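Local atomic coordinates of penicillin-binding protein 2 (Pbp2) (Helicobacter pylori, PDB entry 5LP5), a protein that probably cross-links peptidoglycan as a penicillin-binding transpeptidase of the inner membrane and, in complex with MreC, takes part in cell-wall synthesis that sets cell shape. Residues Met488-Ala499 / Ile508-Thr516. Sequence-based numbering, arbitrary orientation.
Sequences MYEVCNHKDGTA and ITLACKTGT
The ring of Tyr489 meets CG2 of Thr509 at its edge, near the ring plane, with CE1 3.6 Å from that methyl; CB of Asn493 lies over one ring face, offset toward the rim, and the ring also stacks with that of Tyr551. Here, in the penicillin-binding transpeptidase domain, the C-terminal end of helix 475-493 packs on strand 511-517, an edge strand of the five-stranded antiparallel sheet; the axes of 488-493 and 511-516 cross at 84°. A disulfide pins helix to strand: SG of Cys492 and SG of Cys512 are 2.1 Å apart. In Cys512, SG sits between backbone N and carbonyl carbon (chi1 53°), which brings it to Cys492 and within 3.6 Å of CG1 of Val491; CB of Ala499 also packs against this sulfur. The helix backbone joins in directly, for N of Cys512 donates to O of Met488 at 3.1 Å. Met488 packs its CB against CB of Ala511 (4.1 Å) and, bent at chi3 (71°), carries CE back to the strand backbone at Cys512. Farther along, Thr498 and Thr514 meet tip to tip, CG2 of Thr498 facing OG1 of Thr514. Lys513, Thr514 and Gly515 match the KTG motif of the family, which probably faces the active site beside an SxxK serine, as in other penicillin-binding proteins. At the other end, the amide of Asn493 ties the last helical turn to the strand approach: ND2 donates to O of Tyr489 and, nearly in line with the carbonyl bond, to O of Leu510, each at 2.7 Å.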
loop_
_atom_site.group_PDB
_atom_site.type_symbol
_atom_site.label_atom_id
_atom_site.label_comp_id
_atom_site.label_asym_id
_atom_site.label_seq_id
_atom_site.Cartn_x
_atom_site.Cartn_y
_atom_site.Cartn_z
ATOM N N MET A 488 0.630 -45.379 16.897
ATOM C CA MET A 488 0.617 -44.485 15.734
ATOM C C MET A 488 1.794 -44.828 14.825
ATOM O O MET A 488 1.655 -44.864 13.603
ATOM C CB MET A 488 0.671 -43.007 16.159
ATOM C CG MET A 488 -0.561 -42.503 16.924
ATOM S SD MET A 488 -0.560 -40.766 17.455
ATOM C CE MET A 488 -0.759 -40.059 15.822
ATOM N N TYR A 489 2.949 -45.101 15.430
ATOM C CA TYR A 489 4.120 -45.583 14.695
ATOM C C TYR A 489 3.772 -46.803 13.837
ATOM O O TYR A 489 4.129 -46.878 12.655
ATOM C CB TYR A 489 5.251 -45.926 15.670
ATOM C CG TYR A 489 6.475 -46.530 15.004
ATOM C CD1 TYR A 489 7.305 -45.763 14.193
ATOM C CD2 TYR A 489 6.797 -47.875 15.189
ATOM C CE1 TYR A 489 8.415 -46.323 13.593
ATOM C CE2 TYR A 489 7.901 -48.441 14.585
ATOM C CZ TYR A 489 8.709 -47.660 13.798
ATOM O OH TYR A 489 9.811 -48.215 13.208
ATOM N N GLU A 490 3.052 -47.742 14.448
ATOM C CA GLU A 490 2.669 -48.988 13.792
ATOM C C GLU A 490 1.649 -48.784 12.667
ATOM O O GLU A 490 1.611 -49.553 11.723
ATOM C CB GLU A 490 2.149 -50.003 14.826
ATOM C CG GLU A 490 3.253 -50.649 15.656
ATOM C CD GLU A 490 2.749 -51.561 16.765
ATOM O OE1 GLU A 490 1.529 -51.842 16.851
ATOM O OE2 GLU A 490 3.596 -52.011 17.565
ATOM N N VAL A 491 0.831 -47.749 12.753
ATOM C CA VAL A 491 -0.171 -47.501 11.707
ATOM C C VAL A 491 0.489 -47.251 10.362
ATOM O O VAL A 491 -0.022 -47.662 9.324
ATOM C CB VAL A 491 -1.083 -46.299 12.043
ATOM C CG1 VAL A 491 -2.064 -46.046 10.912
ATOM C CG2 VAL A 491 -1.851 -46.548 13.334
ATOM N N CYS A 492 1.631 -46.573 10.420
ATOM C CA CYS A 492 2.363 -46.097 9.253
ATOM C C CYS A 492 3.484 -47.056 8.864
ATOM O O CYS A 492 3.892 -47.082 7.703
ATOM C CB CYS A 492 2.974 -44.733 9.571
ATOM S SG CYS A 492 2.014 -43.259 9.140
ATOM N N ASN A 493 3.981 -47.827 9.836
ATOM C CA ASN A 493 5.226 -48.596 9.670
ATOM C C ASN A 493 5.115 -50.124 9.769
ATOM O O ASN A 493 5.907 -50.839 9.164
ATOM C CB ASN A 493 6.255 -48.108 10.677
ATOM C CG ASN A 493 6.649 -46.676 10.434
ATOM O OD1 ASN A 493 7.338 -46.377 9.464
ATOM N ND2 ASN A 493 6.193 -45.776 11.302
ATOM N N HIS A 494 4.167 -50.630 10.553
ATOM C CA HIS A 494 3.889 -52.073 10.628
ATOM C C HIS A 494 3.060 -52.481 9.400
ATOM O O HIS A 494 2.226 -51.719 8.929
ATOM C CB HIS A 494 3.137 -52.392 11.924
ATOM C CG HIS A 494 3.134 -53.847 12.299
ATOM N ND1 HIS A 494 2.370 -54.792 11.640
ATOM C CD2 HIS A 494 3.777 -54.509 13.291
ATOM C CE1 HIS A 494 2.566 -55.974 12.193
ATOM N NE2 HIS A 494 3.411 -55.831 13.198
ATOM N N LYS A 495 3.283 -53.684 8.888
ATOM C CA LYS A 495 2.681 -54.103 7.615
ATOM C C LYS A 495 1.166 -54.296 7.716
ATOM O O LYS A 495 0.441 -54.145 6.729
ATOM C CB LYS A 495 3.376 -55.362 7.102
ATOM C CG LYS A 495 4.873 -55.137 6.900
ATOM C CD LYS A 495 5.597 -56.338 6.313
ATOM C CE LYS A 495 7.018 -55.977 5.894
ATOM N NZ LYS A 495 7.832 -57.197 5.616
ATOM N N ASP A 496 0.704 -54.601 8.927
ATOM C CA ASP A 496 -0.724 -54.702 9.243
ATOM C C ASP A 496 -1.414 -53.352 9.322
ATOM O O ASP A 496 -2.629 -53.255 9.105
ATOM C CB ASP A 496 -0.899 -55.412 10.582
ATOM C CG ASP A 496 -0.491 -56.850 10.517
ATOM O OD1 ASP A 496 -0.556 -57.412 9.407
ATOM O OD2 ASP A 496 -0.126 -57.418 11.564
ATOM N N GLY A 497 -0.634 -52.326 9.653
ATOM C CA GLY A 497 -1.134 -50.963 9.796
ATOM C C GLY A 497 -2.049 -50.551 8.667
ATOM O O GLY A 497 -1.808 -50.877 7.501
ATOM N N THR A 498 -3.116 -49.846 9.017
ATOM C CA THR A 498 -4.068 -49.372 8.012
ATOM C C THR A 498 -3.386 -48.501 6.955
ATOM O O THR A 498 -3.720 -48.567 5.780
ATOM C CB THR A 498 -5.258 -48.603 8.640
ATOM O OG1 THR A 498 -6.033 -47.983 7.602
ATOM C CG2 THR A 498 -4.792 -47.536 9.608
ATOM N N ALA A 499 -2.407 -47.712 7.383
ATOM C CA ALA A 499 -1.752 -46.743 6.512
ATOM C C ALA A 499 -0.349 -47.177 6.092
ATOM O O ALA A 499 0.582 -46.373 6.116
ATOM C CB ALA A 499 -1.684 -45.405 7.231
ATOM N N ILE A 508 11.474 -39.605 5.845
ATOM C CA ILE A 508 11.592 -39.594 7.294
ATOM C C ILE A 508 10.632 -40.628 7.866
ATOM O O ILE A 508 9.688 -41.066 7.187
ATOM C CB ILE A 508 11.182 -38.209 7.861
ATOM C CG1 ILE A 508 12.004 -37.083 7.232
ATOM C CG2 ILE A 508 11.325 -38.153 9.380
ATOM C CD1 ILE A 508 13.467 -37.108 7.611
ATOM N N THR A 509 10.849 -40.986 9.131
ATOM C CA THR A 509 9.926 -41.863 9.842
ATOM C C THR A 509 8.707 -41.122 10.344
ATOM O O THR A 509 8.824 -40.099 11.012
ATOM C CB THR A 509 10.598 -42.571 11.016
ATOM O OG1 THR A 509 11.834 -43.151 10.575
ATOM C CG2 THR A 509 9.719 -43.679 11.524
ATOM N N LEU A 510 7.545 -41.685 10.015
ATOM C CA LEU A 510 6.253 -41.107 10.314
ATOM C C LEU A 510 5.496 -41.917 11.368
ATOM O O LEU A 510 5.714 -43.116 11.527
ATOM C CB LEU A 510 5.414 -41.049 9.034
ATOM C CG LEU A 510 5.783 -40.002 7.983
ATOM C CD1 LEU A 510 5.145 -40.271 6.633
ATOM C CD2 LEU A 510 5.366 -38.630 8.459
ATOM N N ALA A 511 4.590 -41.233 12.063
ATOM C CA ALA A 511 3.656 -41.842 13.008
ATOM C C ALA A 511 2.286 -41.171 12.807
ATOM O O ALA A 511 2.183 -39.955 12.875
ATOM C CB ALA A 511 4.152 -41.635 14.427
ATOM N N CYS A 512 1.245 -41.964 12.568
ATOM C CA CYS A 512 -0.060 -41.443 12.137
ATOM C C CYS A 512 -1.254 -42.130 12.827
ATOM O O CYS A 512 -1.103 -43.055 13.624
ATOM C CB CYS A 512 -0.196 -41.608 10.603
ATOM S SG CYS A 512 0.124 -43.307 10.016
ATOM N N LYS A 513 -2.443 -41.628 12.524
ATOM C CA LYS A 513 -3.711 -42.300 12.795
ATOM C C LYS A 513 -4.691 -41.860 11.714
ATOM O O LYS A 513 -4.826 -40.672 11.424
ATOM C CB LYS A 513 -4.263 -41.958 14.181
ATOM C CG LYS A 513 -5.580 -42.657 14.530
ATOM C CD LYS A 513 -5.395 -44.156 14.740
ATOM C CE LYS A 513 -6.668 -44.951 14.489
ATOM N NZ LYS A 513 -6.937 -45.200 13.036
ATOM N N THR A 514 -5.360 -42.816 11.095
ATOM C CA THR A 514 -6.363 -42.494 10.089
ATOM C C THR A 514 -7.728 -42.351 10.752
ATOM O O THR A 514 -7.898 -42.695 11.936
ATOM C CB THR A 514 -6.440 -43.584 9.009
ATOM O OG1 THR A 514 -6.463 -44.873 9.641
ATOM C CG2 THR A 514 -5.242 -43.488 8.077
ATOM N N GLY A 515 -8.683 -41.831 9.981
ATOM C CA GLY A 515 -10.094 -41.793 10.381
ATOM C C GLY A 515 -11.033 -41.740 9.180
ATOM O O GLY A 515 -10.637 -41.394 8.067
ATOM N N THR A 516 -12.287 -42.131 9.397
ATOM C CA THR A 516 -13.334 -41.927 8.395
ATOM C C THR A 516 -14.588 -41.475 9.120
ATOM O O THR A 516 -14.876 -41.923 10.231
ATOM C CB THR A 516 -13.624 -43.179 7.531
ATOM O OG1 THR A 516 -12.467 -43.524 6.750
ATOM C CG2 THR A 516 -14.786 -42.914 6.571
#